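Long-range contacts in AT-less polyketide synthase (Streptomyces platensis subsp. rosaceus, PDB 4TKT), which probably catalyses decarboxylative Claisen condensation, the chain-extending step of polyketide synthesis, as a ketosynthase domain of the isomigrastatin assembly line: residues Ile73-Pro78 / Phe607-Tyr612; Glu469-Glu474 / Pro603-Ala608. One frame throughout, in Å; residues are numbered along the deposited sequence.

Both contacts involve the tail of the chain as it runs back from the linker domain over the ketosynthase. In chain order, residues 603-608 first meet helix 469-482 of the KS-MAT linker region, in contact 2, and residues 607-612 then pair with strand 75-76 of the ketosynthase, in contact 1. The two centres lie about 13 Å apart, on the same side of the chain's centre, and the contacts share Phe607 and Ala608; they also touch through Asp77 and Tyr605. One extended segment thus bridges two domains, held first by helix 469-482 and then by the short pairing with strand 75-76, with helix 93-109 packing against Tyr605, Phe607 and Phe76.

Contact 1: residues Ile73-Pro78 / Phe607-Tyr612; sequences IDEFDP and FARERY
Asp74 and Glu75 each set a carboxylate oxygen above an arginine of the tail rather than in line with its N-H groups. OD2 of Asp74 sits 3.1 Å above the guanidinium plane of Arg611, over its centre, with the two flat groups 88° apart. Glu75 and Arg609 run side by side in the same direction, and OE2 of Glu75 comes over a face of the other guanidinium, 3.1 Å from Arg609 NH2. Both salt bridges therefore work by charge alone. A bend at chi3, near 60° in both arginines, turns each guanidinium back over its acid.

Next to these side chains the backbones pair briefly, with Glu75 and Arg611 as an antiparallel non-hydrogen-bonded pair: Tyr612 N donates to Asp74 O at 2.8 Å, and Phe76 N to Glu610 O at 3.0 Å. Beyond it the carboxylate of Asp77 takes over, with OD2 accepting from Ala608 N at 3.0 Å. That N-H approaches from above the carboxylate plane, 51° out of it, yet the bond is nearly straight at hydrogen.

Tyr612 lies with the edge of its ring toward Phe76 O, while CE2 packs 3.6 Å from Pro78 CD. Its hydroxyl gives a weak hydrogen bond to Glu610 OE2, and a water joins that same oxygen to Asp77 OD1. Helices 85-89 and 93-109 pack against Phe76, Phe607 and Tyr612, and Arg96 bonds Tyr612 O.

The two acid-arginine charge pairs are non-directional and would probably tolerate some sliding, since no N-H points at the oxygen; the directional bonds Tyr612 N to Asp74 O and Ala608 N to Asp77 OD2 are consistent with a defined alignment. The water between Asp77 and Glu610 donates to both acids, which probably eases the proximity of their like charges where the tail docks on the ketosynthase.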
ATOM      1  N   ILE A  73       3.463  14.162  -7.528  1.00 25.21           N
ATOM      2  CA  ILE A  73       2.094  13.659  -7.510  1.00 24.11           C
ATOM      3  C   ILE A  73       1.359  14.024  -8.797  1.00 23.94           C
ATOM      4  O   ILE A  73       0.228  13.591  -9.021  1.00 26.51           O
ATOM      5  CB  ILE A  73       1.298  14.198  -6.302  1.00 25.61           C
ATOM      6  CG1 ILE A  73       1.126  15.712  -6.402  1.00 25.14           C
ATOM      7  CG2 ILE A  73       1.977  13.817  -4.993  1.00 25.05           C
ATOM      8  CD1 ILE A  73       0.255  16.281  -5.316  1.00 25.63           C
ATOM      9  N   ASP A  74       2.004  14.824  -9.641  1.00 24.97           N
ATOM     10  CA  ASP A  74       1.446  15.173 -10.941  1.00 24.48           C
ATOM     11  C   ASP A  74       1.983  14.262 -12.041  1.00 29.14           C
ATOM     12  O   ASP A  74       1.565  14.360 -13.196  1.00 32.14           O
ATOM     13  CB  ASP A  74       1.742  16.633 -11.277  1.00 25.11           C
ATOM     14  CG  ASP A  74       3.226  16.950 -11.261  1.00 34.08           C
ATOM     15  OD1 ASP A  74       4.002  16.197 -10.635  1.00 34.05           O
ATOM     16  OD2 ASP A  74       3.615  17.969 -11.868  1.00 37.67           O
ATOM     17  N   GLU A  75       2.910  13.380 -11.680  1.00 25.35           N
ATOM     18  CA  GLU A  75       3.485  12.440 -12.636  1.00 26.86           C
ATOM     19  C   GLU A  75       2.531  11.273 -12.869  1.00 27.83           C
ATOM     20  O   GLU A  75       1.951  10.741 -11.923  1.00 24.57           O
ATOM     21  CB  GLU A  75       4.843  11.934 -12.146  1.00 30.29           C
ATOM     22  CG  GLU A  75       5.881  13.032 -11.969  1.00 29.64           C
ATOM     23  CD  GLU A  75       7.173  12.526 -11.358  1.00 36.91           C
ATOM     24  OE1 GLU A  75       7.223  11.338 -10.971  1.00 39.17           O
ATOM     25  OE2 GLU A  75       8.136  13.316 -11.265  1.00 37.68           O
ATOM     26  N   PHE A  76       2.376  10.878 -14.128  1.00 28.41           N
ATOM     27  CA  PHE A  76       1.398   9.859 -14.493  1.00 30.08           C
ATOM     28  C   PHE A  76       1.704   9.262 -15.864  1.00 35.59           C
ATOM     29  O   PHE A  76       2.324   9.909 -16.706  1.00 37.65           O
ATOM     30  CB  PHE A  76      -0.011  10.463 -14.476  1.00 24.18           C
ATOM     31  CG  PHE A  76      -1.114   9.455 -14.637  1.00 27.53           C
ATOM     32  CD1 PHE A  76      -1.125   8.291 -13.887  1.00 23.49           C
ATOM     33  CD2 PHE A  76      -2.153   9.685 -15.526  1.00 25.62           C
ATOM     34  CE1 PHE A  76      -2.145   7.368 -14.029  1.00 23.37           C
ATOM     35  CE2 PHE A  76      -3.178   8.768 -15.669  1.00 26.27           C
ATOM     36  CZ  PHE A  76      -3.174   7.609 -14.921  1.00 25.34           C
ATOM     37  N   ASP A  77       1.267   8.026 -16.080  1.00 38.82           N
ATOM     38  CA  ASP A  77       1.478   7.333 -17.349  1.00 26.55           C
ATOM     39  C   ASP A  77       0.137   6.986 -17.989  1.00 26.15           C
ATOM     40  O   ASP A  77      -0.269   5.828 -17.985  1.00 36.41           O
ATOM     41  CB  ASP A  77       2.304   6.066 -17.123  1.00 30.65           C
ATOM     42  CG  ASP A  77       2.822   5.454 -18.415  1.00 39.31           C
ATOM     43  OD1 ASP A  77       2.325   5.808 -19.507  1.00 39.73           O
ATOM     44  OD2 ASP A  77       3.730   4.601 -18.327  1.00 41.51           O
ATOM     45  N   PRO A  78      -0.552   7.991 -18.549  1.00 27.75           N
ATOM     46  CA  PRO A  78      -1.916   7.809 -19.064  1.00 25.59           C
ATOM     47  C   PRO A  78      -2.029   6.777 -20.194  1.00 31.03           C
ATOM     48  O   PRO A  78      -2.999   6.017 -20.223  1.00 29.09           O
ATOM     49  CB  PRO A  78      -2.286   9.207 -19.570  1.00 26.88           C
ATOM     50  CG  PRO A  78      -0.982   9.880 -19.829  1.00 31.10           C
ATOM     51  CD  PRO A  78      -0.056   9.359 -18.777  1.00 26.17           C
ATOM     52  N   PHE A 607       6.734   3.199 -14.468  1.00 38.73           N
ATOM     53  CA  PHE A 607       5.802   4.114 -15.114  1.00 28.57           C
ATOM     54  C   PHE A 607       6.507   5.345 -15.667  1.00 36.03           C
ATOM     55  O   PHE A 607       7.463   5.847 -15.073  1.00 39.08           O
ATOM     56  CB  PHE A 607       4.700   4.545 -14.137  1.00 28.27           C
ATOM     57  CG  PHE A 607       3.822   3.418 -13.677  1.00 30.69           C
ATOM     58  CD1 PHE A 607       2.944   2.805 -14.555  1.00 28.33           C
ATOM     59  CD2 PHE A 607       3.871   2.974 -12.367  1.00 28.45           C
ATOM     60  CE1 PHE A 607       2.138   1.768 -14.136  1.00 28.86           C
ATOM     61  CE2 PHE A 607       3.066   1.937 -11.941  1.00 28.62           C
ATOM     62  CZ  PHE A 607       2.199   1.333 -12.826  1.00 28.69           C
ATOM     63  N   ALA A 608       6.036   5.813 -16.818  1.00 32.97           N
ATOM     64  CA  ALA A 608       6.486   7.083 -17.371  1.00 32.15           C
ATOM     65  C   ALA A 608       6.139   8.208 -16.397  1.00 30.94           C
ATOM     66  O   ALA A 608       5.045   8.229 -15.827  1.00 34.89           O
ATOM     67  CB  ALA A 608       5.852   7.327 -18.732  1.00 28.67           C
ATOM     68  N   ARG A 609       7.071   9.135 -16.202  1.00 34.19           N
ATOM     69  CA  ARG A 609       6.928  10.157 -15.169  1.00 33.73           C
ATOM     70  C   ARG A 609       6.677  11.545 -15.746  1.00 33.97           C
ATOM     71  O   ARG A 609       7.247  12.532 -15.281  1.00 41.48           O
ATOM     72  CB  ARG A 609       8.175  10.182 -14.280  1.00 33.71           C
ATOM     73  CG  ARG A 609       8.443   8.875 -13.546  1.00 35.63           C
ATOM     74  CD  ARG A 609       9.854   8.825 -12.966  1.00 47.34           C
ATOM     75  NE  ARG A 609      10.099   9.885 -11.991  1.00 61.74           N
ATOM     76  CZ  ARG A 609      10.766  11.006 -12.252  1.00 71.15           C
ATOM     77  NH1 ARG A 609      11.262  11.220 -13.463  1.00 76.68           N
ATOM     78  NH2 ARG A 609      10.939  11.914 -11.299  1.00 70.97           N
ATOM     79  N   GLU A 610       5.816  11.616 -16.755  1.00 31.39           N
ATOM     80  CA  GLU A 610       5.453  12.892 -17.361  1.00 34.31           C
ATOM     81  C   GLU A 610       4.414  13.615 -16.506  1.00 33.14           C
ATOM     82  O   GLU A 610       3.553  12.982 -15.898  1.00 31.92           O
ATOM     83  CB  GLU A 610       4.939  12.671 -18.784  1.00 50.40           C
ATOM     84  CG  GLU A 610       4.081  11.423 -18.931  1.00 69.86           C
ATOM     85  CD  GLU A 610       4.161  10.810 -20.317  1.00 79.46           C
ATOM     86  OE1 GLU A 610       5.193  11.003 -20.994  1.00 86.79           O
ATOM     87  OE2 GLU A 610       3.192  10.133 -20.726  1.00 77.60           O
ATOM     88  N   ARG A 611       4.504  14.940 -16.464  1.00 28.99           N
ATOM     89  CA  ARG A 611       3.703  15.746 -15.548  1.00 28.85           C
ATOM     90  C   ARG A 611       2.368  16.192 -16.145  1.00 28.74           C
ATOM     91  O   ARG A 611       2.314  16.680 -17.272  1.00 32.88           O
ATOM     92  CB  ARG A 611       4.508  16.972 -15.105  1.00 32.91           C
ATOM     93  CG  ARG A 611       5.802  16.630 -14.369  1.00 36.10           C
ATOM     94  CD  ARG A 611       6.769  17.809 -14.335  1.00 52.71           C
ATOM     95  NE  ARG A 611       6.213  18.978 -13.656  1.00 69.07           N
ATOM     96  CZ  ARG A 611       6.451  19.290 -12.384  1.00 80.16           C
ATOM     97  NH1 ARG A 611       7.238  18.518 -11.646  1.00 88.84           N
ATOM     98  NH2 ARG A 611       5.903  20.373 -11.850  1.00 78.23           N
ATOM     99  N   TYR A 612       1.296  16.027 -15.374  1.00 28.33           N
ATOM    100  CA  TYR A 612      -0.031  16.474 -15.786  1.00 28.28           C
ATOM    101  C   TYR A 612      -0.709  17.280 -14.683  1.00 34.78           C
ATOM    102  O   TYR A 612      -0.747  16.859 -13.528  1.00 34.97           O
ATOM    103  CB  TYR A 612      -0.904  15.282 -16.177  1.00 32.79           C
ATOM    104  CG  TYR A 612      -0.355  14.505 -17.345  1.00 35.54           C
ATOM    105  CD1 TYR A 612      -0.658  14.871 -18.650  1.00 36.98           C
ATOM    106  CD2 TYR A 612       0.480  13.415 -17.146  1.00 32.47           C
ATOM    107  CE1 TYR A 612      -0.151  14.168 -19.725  1.00 36.34           C
ATOM    108  CE2 TYR A 612       0.991  12.708 -18.211  1.00 28.17           C
ATOM    109  CZ  TYR A 612       0.675  13.086 -19.498  1.00 37.38           C
ATOM    110  OH  TYR A 612       1.185  12.380 -20.561  1.00 36.35           O
TER
HETATM  111  O   HOH W   1       9.242  14.662 -14.114  1.00 50.48           O
HETATM  112  O   HOH W   2       1.647   7.883 -20.969  1.00 29.52           O

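Contact 2: residues Glu469-Glu474 / Pro603-Ala608; sequences EERLRE and PGYPFA
Two successive bends, chi2 at -63° and chi3 at 94°, fold the Arg471 chain back on itself, so that its guanidinium stays close to the helix and presents NH1 to the carbonyl of Pro606. NH1 donates to Pro606 O at 2.9 Å, almost straight at hydrogen. The acceptor lies in the guanidinium plane, but the donor stands above the carbonyl plane and is not on a lone pair. Ala608 CA lies over one face of the same guanidinium. NH2 is occupied by the neighbouring Glu470, whose OE2 accepts at 2.8 Å in a salt bridge within the helix, again in the guanidinium plane.

The Arg471 chain passes nearly perpendicular to the Tyr605 side chain. With CG opposite its backbone N and beside the carbonyl carbon (chi1 -175°), Tyr605 reaches across to lay its hydroxyl against Arg471 CB and CG, 3.4 Å from CG, and Phe467 N bonds it there. Pro606 CD rests on one face of the Tyr605 ring, offset toward the rim. Farther round the proline ring, the Glu474 methylenes run alongside, antiparallel to it, CG 3.6 Å from Pro606 CB.

Pro606 is the centre of an inverse gamma turn, and its carbonyl is the one that Arg471 takes. Around the joint, Glu107 of helix 93-109 holds Tyr605 N, while Tyr605 also touches Ala466 of strand 460-466.

Between the two segments the bond from Arg471 NH1 is thus the one polar link, flanked by van der Waals contacts of Tyr605 OH with Arg471 and of Glu474 CG with Pro606; Glu470, by engaging the other terminal nitrogen, probably balances the arginine's charge and restrains its rotation.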
ATOM      1  N   GLU A 469      10.259   0.560 -26.089  1.00 38.98           N
ATOM      2  CA  GLU A 469      11.639   0.109 -25.953  1.00 40.84           C
ATOM      3  C   GLU A 469      12.332   0.733 -24.747  1.00 41.68           C
ATOM      4  O   GLU A 469      13.058   0.052 -24.023  1.00 49.17           O
ATOM      5  CB  GLU A 469      12.430   0.417 -27.226  1.00 40.58           C
ATOM      6  CG  GLU A 469      13.918   0.122 -27.111  1.00 48.32           C
ATOM      7  CD  GLU A 469      14.646   0.258 -28.432  1.00 58.97           C
ATOM      8  OE1 GLU A 469      13.970   0.366 -29.475  1.00 66.14           O
ATOM      9  OE2 GLU A 469      15.896   0.252 -28.425  1.00 60.06           O
ATOM     10  N   GLU A 470      12.101   2.024 -24.531  1.00 41.91           N
ATOM     11  CA  GLU A 470      12.739   2.734 -23.427  1.00 42.04           C
ATOM     12  C   GLU A 470      12.325   2.160 -22.078  1.00 42.18           C
ATOM     13  O   GLU A 470      13.173   1.873 -21.234  1.00 45.74           O
ATOM     14  CB  GLU A 470      12.408   4.225 -23.472  1.00 47.19           C
ATOM     15  CG  GLU A 470      13.027   5.007 -22.323  1.00 61.15           C
ATOM     16  CD  GLU A 470      12.342   6.334 -22.075  1.00 74.88           C
ATOM     17  OE1 GLU A 470      11.464   6.712 -22.879  1.00 83.64           O
ATOM     18  OE2 GLU A 470      12.680   6.998 -21.070  1.00 77.49           O
ATOM     19  N   ARG A 471      11.019   2.000 -21.879  1.00 40.93           N
ATOM     20  CA  ARG A 471      10.495   1.424 -20.645  1.00 42.61           C
ATOM     21  C   ARG A 471      11.025   0.006 -20.434  1.00 43.04           C
ATOM     22  O   ARG A 471      11.259  -0.413 -19.300  1.00 40.20           O
ATOM     23  CB  ARG A 471       8.962   1.413 -20.653  1.00 46.68           C
ATOM     24  CG  ARG A 471       8.294   2.786 -20.645  1.00 51.38           C
ATOM     25  CD  ARG A 471       8.607   3.572 -19.381  1.00 46.08           C
ATOM     26  NE  ARG A 471       9.758   4.453 -19.558  1.00 43.91           N
ATOM     27  CZ  ARG A 471      10.475   4.958 -18.559  1.00 57.63           C
ATOM     28  NH1 ARG A 471      10.166   4.666 -17.303  1.00 68.74           N
ATOM     29  NH2 ARG A 471      11.505   5.751 -18.816  1.00 58.97           N
ATOM     30  N   LEU A 472      11.219  -0.727 -21.528  1.00 45.79           N
ATOM     31  CA  LEU A 472      11.705  -2.101 -21.445  1.00 36.63           C
ATOM     32  C   LEU A 472      13.135  -2.153 -20.919  1.00 47.29           C
ATOM     33  O   LEU A 472      13.438  -2.916 -20.002  1.00 45.62           O
ATOM     34  CB  LEU A 472      11.626  -2.791 -22.807  1.00 36.62           C
ATOM     35  CG  LEU A 472      12.104  -4.247 -22.807  1.00 45.12           C
ATOM     36  CD1 LEU A 472      11.338  -5.070 -21.781  1.00 45.23           C
ATOM     37  CD2 LEU A 472      11.976  -4.866 -24.187  1.00 36.60           C
ATOM     38  N   ARG A 473      14.009  -1.337 -21.501  1.00 38.23           N
ATOM     39  CA  ARG A 473      15.399  -1.275 -21.064  1.00 38.35           C
ATOM     40  C   ARG A 473      15.489  -0.744 -19.637  1.00 49.77           C
ATOM     41  O   ARG A 473      16.407  -1.086 -18.891  1.00 54.10           O
ATOM     42  CB  ARG A 473      16.224  -0.408 -22.013  1.00 39.01           C
ATOM     43  CG  ARG A 473      16.219  -0.906 -23.447  1.00 38.97           C
ATOM     44  CD  ARG A 473      17.312  -0.254 -24.271  1.00 39.74           C
ATOM     45  NE  ARG A 473      17.284  -0.715 -25.656  1.00 46.04           N
ATOM     46  CZ  ARG A 473      17.852  -1.839 -26.082  1.00 50.68           C
ATOM     47  NH1 ARG A 473      18.494  -2.627 -25.230  1.00 55.93           N
ATOM     48  NH2 ARG A 473      17.774  -2.181 -27.360  1.00 50.86           N
ATOM     49  N   GLU A 474      14.524   0.091 -19.266  1.00 38.91           N
ATOM     50  CA  GLU A 474      14.415   0.582 -17.901  1.00 42.63           C
ATOM     51  C   GLU A 474      14.102  -0.566 -16.936  1.00 40.86           C
ATOM     52  O   GLU A 474      14.714  -0.676 -15.873  1.00 40.86           O
ATOM     53  CB  GLU A 474      13.338   1.667 -17.816  1.00 52.28           C
ATOM     54  CG  GLU A 474      13.169   2.297 -16.442  1.00 72.27           C
ATOM     55  CD  GLU A 474      14.174   3.401 -16.163  1.00 87.07           C
ATOM     56  OE1 GLU A 474      15.117   3.572 -16.964  1.00 90.08           O
ATOM     57  OE2 GLU A 474      14.015   4.103 -15.140  1.00 93.67           O
ATOM     58  N   PRO A 603      10.695  -6.069  -8.762  1.00 42.38           N
ATOM     59  CA  PRO A 603      10.392  -4.668  -9.080  1.00 41.63           C
ATOM     60  C   PRO A 603       9.171  -4.510  -9.982  1.00 50.24           C
ATOM     61  O   PRO A 603       8.976  -5.301 -10.908  1.00 54.79           O
ATOM     62  CB  PRO A 603      11.658  -4.193  -9.795  1.00 37.08           C
ATOM     63  CG  PRO A 603      12.738  -5.031  -9.217  1.00 40.50           C
ATOM     64  CD  PRO A 603      12.124  -6.378  -8.953  1.00 42.60           C
ATOM     65  N   GLY A 604       8.359  -3.495  -9.698  1.00 49.34           N
ATOM     66  CA  GLY A 604       7.164  -3.224 -10.473  1.00 47.58           C
ATOM     67  C   GLY A 604       7.461  -2.461 -11.749  1.00 43.67           C
ATOM     68  O   GLY A 604       8.595  -2.047 -11.980  1.00 44.40           O
ATOM     69  N   TYR A 605       6.436  -2.277 -12.577  1.00 39.29           N
ATOM     70  CA  TYR A 605       6.582  -1.562 -13.841  1.00 34.72           C
ATOM     71  C   TYR A 605       7.081  -0.137 -13.622  1.00 33.72           C
ATOM     72  O   TYR A 605       6.602   0.563 -12.731  1.00 41.31           O
ATOM     73  CB  TYR A 605       5.253  -1.539 -14.603  1.00 29.96           C
ATOM     74  CG  TYR A 605       5.349  -0.912 -15.977  1.00 37.42           C
ATOM     75  CD1 TYR A 605       5.171   0.455 -16.156  1.00 29.28           C
ATOM     76  CD2 TYR A 605       5.622  -1.688 -17.097  1.00 36.60           C
ATOM     77  CE1 TYR A 605       5.263   1.027 -17.408  1.00 42.60           C
ATOM     78  CE2 TYR A 605       5.713  -1.122 -18.353  1.00 29.96           C
ATOM     79  CZ  TYR A 605       5.534   0.235 -18.502  1.00 42.26           C
ATOM     80  OH  TYR A 605       5.625   0.808 -19.750  1.00 49.90           O
ATOM     81  N   PRO A 606       8.051   0.296 -14.441  1.00 33.36           N
ATOM     82  CA  PRO A 606       8.609   1.650 -14.378  1.00 31.27           C
ATOM     83  C   PRO A 606       7.749   2.659 -15.135  1.00 37.93           C
ATOM     84  O   PRO A 606       8.012   2.937 -16.306  1.00 40.12           O
ATOM     85  CB  PRO A 606       9.973   1.487 -15.042  1.00 30.11           C
ATOM     86  CG  PRO A 606       9.752   0.401 -16.051  1.00 30.26           C
ATOM     87  CD  PRO A 606       8.721  -0.531 -15.462  1.00 30.26           C
ATOM     88  N   PHE A 607       6.734   3.199 -14.468  1.00 38.73           N
ATOM     89  CA  PHE A 607       5.802   4.114 -15.114  1.00 28.57           C
ATOM     90  C   PHE A 607       6.507   5.345 -15.667  1.00 36.03           C
ATOM     91  O   PHE A 607       7.463   5.847 -15.073  1.00 39.08           O
ATOM     92  CB  PHE A 607       4.700   4.545 -14.137  1.00 28.27           C
ATOM     93  CG  PHE A 607       3.822   3.418 -13.677  1.00 30.69           C
ATOM     94  CD1 PHE A 607       2.944   2.805 -14.555  1.00 28.33           C
ATOM     95  CD2 PHE A 607       3.871   2.974 -12.367  1.00 28.45           C
ATOM     96  CE1 PHE A 607       2.138   1.768 -14.136  1.00 28.86           C
ATOM     97  CE2 PHE A 607       3.066   1.937 -11.941  1.00 28.62           C
ATOM     98  CZ  PHE A 607       2.199   1.333 -12.826  1.00 28.69           C
ATOM     99  N   ALA A 608       6.036   5.813 -16.818  1.00 32.97           N
ATOM    100  CA  ALA A 608       6.486   7.083 -17.371  1.00 32.15           C
ATOM    101  C   ALA A 608       6.139   8.208 -16.397  1.00 30.94           C
ATOM    102  O   ALA A 608       5.045   8.229 -15.827  1.00 34.89           O
ATOM    103  CB  ALA A 608       5.852   7.327 -18.732  1.00 28.67           C
TER